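Long-range contact in titin (Homo sapiens, PDB 6H4L), which probably serves as a giant structural and scaffolding protein of the muscle sarcomere, seen here as an immunoglobulin-like domain from its M-band segment: residues 46-58 and 66-79. Sequence-based numbering, arbitrary orientation.
Sequences GVELQESSKIHYT and LEILDCHTDDSGTY
K54 reaches along 66-79 and meets D75 in a salt bridge, NZ to OD2 at 3.1 Å. The lysine chain runs extended and bends at its last torsion (chi4 68°). That turns NZ to the carbonyl O of L69, which it meets nearly end-on at 2.8 Å. D75 is held in turn: its OD2 accepts from the backbone N of H72 at 2.8 Å through the anti lone pair, and its carbonyl O takes the hydroxyl of Y79. This is the tyrosine corner of Ig folds, and the buried carboxylate is probably kept ionised by the lysine.

Strands 55-58 and 66-68 pair antiparallel at 165°. H56 and E67 exchange two backbone bonds. Their side chains lie side by side, and ND1 gives a nearly straight bond to E67 OE1 at 3.2 Å, in the ring plane. E67 OE2 is engaged by R27. On the other face I55 CD1 lies on I68 CG1 at 3.7 Å, and L66 CD1 meets the ring edge of Y57. L49 CD1 reaches the ring edge of Y79 at 3.9 Å, while I68 CD1 covers one face of that ring.

D70 and H72, beside the lysine, belong to the zinc site. The hairpin and the Lys-Asp bridge are typical of the I-set immunoglobulin sandwich.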
loop_
_atom_site.group_PDB
_atom_site.type_symbol
_atom_site.label_atom_id
_atom_site.label_comp_id
_atom_site.label_asym_id
_atom_site.label_seq_id
_atom_site.Cartn_x
_atom_site.Cartn_y
_atom_site.Cartn_z
ATOM N N GLY A 46 -2.952 10.050 -5.492
ATOM C CA GLY A 46 -4.386 10.134 -5.707
ATOM C C GLY A 46 -4.915 9.350 -6.891
ATOM O O GLY A 46 -6.126 9.308 -7.119
ATOM N N VAL A 47 -4.016 8.721 -7.640
ATOM C CA VAL A 47 -4.410 7.999 -8.847
ATOM C C VAL A 47 -4.249 6.503 -8.628
ATOM O O VAL A 47 -3.196 6.049 -8.184
ATOM C CB VAL A 47 -3.555 8.414 -10.049
ATOM C CG1 VAL A 47 -4.025 7.698 -11.307
ATOM C CG2 VAL A 47 -3.621 9.919 -10.245
ATOM N N GLU A 48 -5.288 5.735 -8.935
ATOM C CA GLU A 48 -5.240 4.303 -8.666
ATOM C C GLU A 48 -4.131 3.617 -9.454
ATOM O O GLU A 48 -3.955 3.860 -10.656
ATOM C CB GLU A 48 -6.588 3.629 -8.937
ATOM C CG GLU A 48 -6.593 2.150 -8.551
ATOM C CD GLU A 48 -7.977 1.531 -8.560
ATOM O OE1 GLU A 48 -8.942 2.230 -8.930
ATOM O OE2 GLU A 48 -8.095 0.343 -8.184
ATOM N N LEU A 49 -3.368 2.780 -8.756
ATOM C CA LEU A 49 -2.302 1.998 -9.364
ATOM C C LEU A 49 -2.834 0.667 -9.881
ATOM O O LEU A 49 -3.657 0.020 -9.234
ATOM C CB LEU A 49 -1.177 1.736 -8.356
ATOM C CG LEU A 49 -0.288 2.908 -7.935
ATOM C CD1 LEU A 49 0.605 2.483 -6.777
ATOM C CD2 LEU A 49 0.558 3.399 -9.115
ATOM N N GLN A 50 -2.357 0.279 -11.059
ATOM C CA GLN A 50 -2.622 -1.042 -11.600
ATOM C C GLN A 50 -1.317 -1.821 -11.597
ATOM O O GLN A 50 -0.238 -1.233 -11.704
ATOM C CB GLN A 50 -3.147 -0.934 -13.034
ATOM C CG GLN A 50 -4.603 -0.508 -13.136
ATOM C CD GLN A 50 -5.553 -1.581 -12.640
ATOM O OE1 GLN A 50 -5.872 -1.644 -11.452
ATOM N NE2 GLN A 50 -6.008 -2.436 -13.550
ATOM N N GLU A 51 -1.404 -3.141 -11.480
ATOM C CA GLU A 51 -0.207 -3.968 -11.591
ATOM C C GLU A 51 0.409 -3.875 -12.988
ATOM O O GLU A 51 -0.299 -3.775 -13.995
ATOM C CB GLU A 51 -0.505 -5.421 -11.232
ATOM C CG GLU A 51 -0.931 -5.587 -9.781
ATOM C CD GLU A 51 -0.680 -6.985 -9.256
ATOM O OE1 GLU A 51 -1.431 -7.909 -9.633
ATOM O OE2 GLU A 51 0.276 -7.158 -8.470
ATOM N N SER A 52 1.738 -3.894 -13.031
ATOM C CA SER A 52 2.475 -3.770 -14.278
ATOM C C SER A 52 3.866 -4.340 -14.055
ATOM O O SER A 52 4.121 -4.950 -13.024
ATOM C CB SER A 52 2.571 -2.304 -14.699
ATOM O OG SER A 52 3.320 -1.556 -13.755
ATOM N N SER A 53 4.770 -4.155 -15.014
ATOM C CA SER A 53 6.139 -4.607 -14.811
ATOM C C SER A 53 6.807 -3.779 -13.713
ATOM O O SER A 53 7.771 -4.218 -13.087
ATOM C CB SER A 53 6.937 -4.535 -16.112
ATOM O OG SER A 53 6.932 -3.220 -16.631
ATOM N N LYS A 54 6.271 -2.587 -13.467
ATOM C CA LYS A 54 6.838 -1.694 -12.461
ATOM C C LYS A 54 6.209 -1.856 -11.080
ATOM O O LYS A 54 6.898 -1.734 -10.062
ATOM C CB LYS A 54 6.705 -0.244 -12.919
ATOM C CG LYS A 54 7.516 0.732 -12.095
ATOM C CD LYS A 54 7.558 2.086 -12.772
ATOM C CE LYS A 54 8.484 3.033 -12.038
ATOM N NZ LYS A 54 9.904 2.626 -12.141
ATOM N N ILE A 55 4.911 -2.145 -11.055
ATOM C CA ILE A 55 4.134 -2.146 -9.816
ATOM C C ILE A 55 3.529 -3.521 -9.514
ATOM O O ILE A 55 2.831 -4.083 -10.352
ATOM C CB ILE A 55 2.971 -1.143 -9.928
ATOM C CG1 ILE A 55 3.496 0.281 -10.129
ATOM C CG2 ILE A 55 2.057 -1.237 -8.722
ATOM C CD1 ILE A 55 4.266 0.830 -8.953
ATOM N N HIS A 56 3.793 -4.050 -8.321
ATOM C CA HIS A 56 3.158 -5.290 -7.864
ATOM C C HIS A 56 2.624 -5.091 -6.454
ATOM O O HIS A 56 3.280 -4.467 -5.628
ATOM C CB HIS A 56 4.166 -6.443 -7.804
ATOM C CG HIS A 56 4.842 -6.730 -9.104
ATOM N ND1 HIS A 56 6.181 -7.049 -9.186
ATOM C CD2 HIS A 56 4.368 -6.766 -10.370
ATOM C CE1 HIS A 56 6.506 -7.253 -10.452
ATOM N NE2 HIS A 56 5.423 -7.088 -11.190
ATOM N N TYR A 57 1.456 -5.649 -6.167
ATOM C CA TYR A 57 0.975 -5.634 -4.789
ATOM C C TYR A 57 0.305 -6.939 -4.396
ATOM O O TYR A 57 -0.272 -7.636 -5.228
ATOM C CB TYR A 57 0.059 -4.433 -4.498
ATOM C CG TYR A 57 -0.952 -4.094 -5.578
ATOM C CD1 TYR A 57 -2.152 -4.788 -5.691
ATOM C CD2 TYR A 57 -0.716 -3.054 -6.464
ATOM C CE1 TYR A 57 -3.077 -4.462 -6.671
ATOM C CE2 TYR A 57 -1.629 -2.725 -7.449
ATOM C CZ TYR A 57 -2.807 -3.429 -7.546
ATOM O OH TYR A 57 -3.708 -3.087 -8.528
ATOM N N THR A 58 0.384 -7.261 -3.109
ATOM C CA THR A 58 -0.138 -8.523 -2.617
ATOM C C THR A 58 -0.818 -8.342 -1.270
ATOM O O THR A 58 -0.578 -7.351 -0.579
ATOM C CB THR A 58 0.980 -9.559 -2.424
ATOM O OG1 THR A 58 1.960 -9.041 -1.514
ATOM C CG2 THR A 58 1.647 -9.899 -3.754
ATOM N N LEU A 66 3.273 -3.316 -1.262
ATOM C CA LEU A 66 3.362 -2.680 -2.577
ATOM C C LEU A 66 4.825 -2.678 -2.947
ATOM O O LEU A 66 5.660 -2.248 -2.162
ATOM C CB LEU A 66 2.855 -1.237 -2.534
ATOM C CG LEU A 66 3.101 -0.424 -3.826
ATOM C CD1 LEU A 66 2.285 -1.014 -4.960
ATOM C CD2 LEU A 66 2.745 1.058 -3.627
ATOM N N GLU A 67 5.130 -3.144 -4.143
ATOM C CA GLU A 67 6.507 -3.158 -4.582
ATOM C C GLU A 67 6.614 -2.287 -5.829
ATOM O O GLU A 67 5.818 -2.431 -6.752
ATOM C CB GLU A 67 6.927 -4.587 -4.871
ATOM C CG GLU A 67 8.326 -4.719 -5.434
ATOM C CD GLU A 67 8.676 -6.170 -5.667
ATOM O OE1 GLU A 67 8.106 -6.775 -6.600
ATOM O OE2 GLU A 67 9.486 -6.713 -4.891
ATOM N N ILE A 68 7.560 -1.358 -5.811
ATOM C CA ILE A 68 7.816 -0.490 -6.965
ATOM C C ILE A 68 9.230 -0.777 -7.431
ATOM O O ILE A 68 10.176 -0.678 -6.645
ATOM C CB ILE A 68 7.694 1.000 -6.583
ATOM C CG1 ILE A 68 6.335 1.281 -5.931
ATOM C CG2 ILE A 68 7.916 1.895 -7.816
ATOM C CD1 ILE A 68 6.429 2.129 -4.681
ATOM N N LEU A 69 9.379 -1.153 -8.700
ATOM C CA LEU A 69 10.669 -1.558 -9.228
ATOM C C LEU A 69 11.327 -0.400 -9.964
ATOM O O LEU A 69 10.635 0.444 -10.526
ATOM C CB LEU A 69 10.498 -2.718 -10.205
ATOM C CG LEU A 69 9.879 -4.010 -9.679
ATOM C CD1 LEU A 69 9.997 -5.083 -10.752
ATOM C CD2 LEU A 69 10.579 -4.442 -8.408
ATOM N N ASP A 70 12.658 -0.375 -9.955
ATOM C CA ASP A 70 13.444 0.562 -10.750
ATOM C C ASP A 70 13.023 2.021 -10.564
ATOM O O ASP A 70 12.708 2.716 -11.526
ATOM C CB ASP A 70 13.354 0.179 -12.215
ATOM C CG ASP A 70 14.226 1.052 -13.089
ATOM O OD1 ASP A 70 15.268 1.481 -12.568
ATOM O OD2 ASP A 70 13.806 1.316 -14.224
ATOM N N CYS A 71 13.071 2.471 -9.318
ATOM C CA CYS A 71 12.550 3.774 -8.916
ATOM C C CYS A 71 13.245 4.979 -9.524
ATOM O O CYS A 71 14.461 5.110 -9.438
ATOM C CB CYS A 71 12.602 3.901 -7.397
ATOM S SG CYS A 71 11.374 2.882 -6.552
ATOM N N HIS A 72 12.452 5.870 -10.114
ATOM C CA HIS A 72 12.967 7.128 -10.642
ATOM C C HIS A 72 12.298 8.295 -9.929
ATOM O O HIS A 72 11.448 8.089 -9.050
ATOM C CB HIS A 72 12.717 7.225 -12.148
ATOM C CG HIS A 72 13.343 6.120 -12.942
ATOM N ND1 HIS A 72 12.761 5.600 -14.078
ATOM C CD2 HIS A 72 14.501 5.440 -12.769
ATOM C CE1 HIS A 72 13.529 4.646 -14.567
ATOM N NE2 HIS A 72 14.594 4.532 -13.795
ATOM N N THR A 73 12.675 9.515 -10.301
ATOM C CA THR A 73 12.131 10.702 -9.651
ATOM C C THR A 73 10.608 10.748 -9.740
ATOM O O THR A 73 9.933 11.150 -8.787
ATOM C CB THR A 73 12.727 11.988 -10.238
ATOM O OG1 THR A 73 14.152 11.957 -10.094
ATOM C CG2 THR A 73 12.174 13.207 -9.518
ATOM N N ASP A 74 10.074 10.311 -10.876
ATOM C CA ASP A 74 8.630 10.320 -11.114
ATOM C C ASP A 74 7.856 9.420 -10.153
ATOM O O ASP A 74 6.639 9.536 -10.028
ATOM C CB ASP A 74 8.327 9.899 -12.554
ATOM N N ASP A 75 8.567 8.518 -9.489
ATOM C CA ASP A 75 7.943 7.560 -8.580
ATOM C C ASP A 75 7.796 8.108 -7.171
ATOM O O ASP A 75 7.145 7.495 -6.324
ATOM C CB ASP A 75 8.757 6.272 -8.564
ATOM C CG ASP A 75 8.684 5.536 -9.877
ATOM O OD1 ASP A 75 7.557 5.360 -10.388
ATOM O OD2 ASP A 75 9.749 5.151 -10.405
ATOM N N SER A 76 8.408 9.258 -6.920
ATOM C CA SER A 76 8.305 9.905 -5.619
ATOM C C SER A 76 6.875 10.368 -5.393
ATOM O O SER A 76 6.114 10.549 -6.341
ATOM C CB SER A 76 9.246 11.111 -5.544
ATOM O OG SER A 76 10.588 10.740 -5.801
ATOM N N GLY A 77 6.513 10.563 -4.131
ATOM C CA GLY A 77 5.215 11.123 -3.818
ATOM C C GLY A 77 4.490 10.310 -2.774
ATOM O O GLY A 77 5.106 9.540 -2.029
ATOM N N THR A 78 3.172 10.470 -2.734
ATOM C CA THR A 78 2.345 9.824 -1.724
ATOM C C THR A 78 1.759 8.522 -2.237
ATOM O O THR A 78 1.126 8.495 -3.295
ATOM C CB THR A 78 1.192 10.757 -1.294
ATOM O OG1 THR A 78 1.737 11.995 -0.812
ATOM C CG2 THR A 78 0.339 10.106 -0.214
ATOM N N TYR A 79 1.964 7.444 -1.480
ATOM C CA TYR A 79 1.352 6.161 -1.793
ATOM C C TYR A 79 0.338 5.869 -0.721
ATOM O O TYR A 79 0.633 6.027 0.462
ATOM C CB TYR A 79 2.400 5.047 -1.874
ATOM C CG TYR A 79 3.229 5.171 -3.133
ATOM C CD1 TYR A 79 2.856 4.514 -4.301
ATOM C CD2 TYR A 79 4.357 5.971 -3.156
ATOM C CE1 TYR A 79 3.599 4.650 -5.470
ATOM C CE2 TYR A 79 5.110 6.112 -4.324
ATOM C CZ TYR A 79 4.721 5.441 -5.466
ATOM O OH TYR A 79 5.454 5.566 -6.626
HETATM O O HOH W 1 -1.904 8.469 -3.184
HETATM O O HOH W 2 10.872 2.372 -14.391
#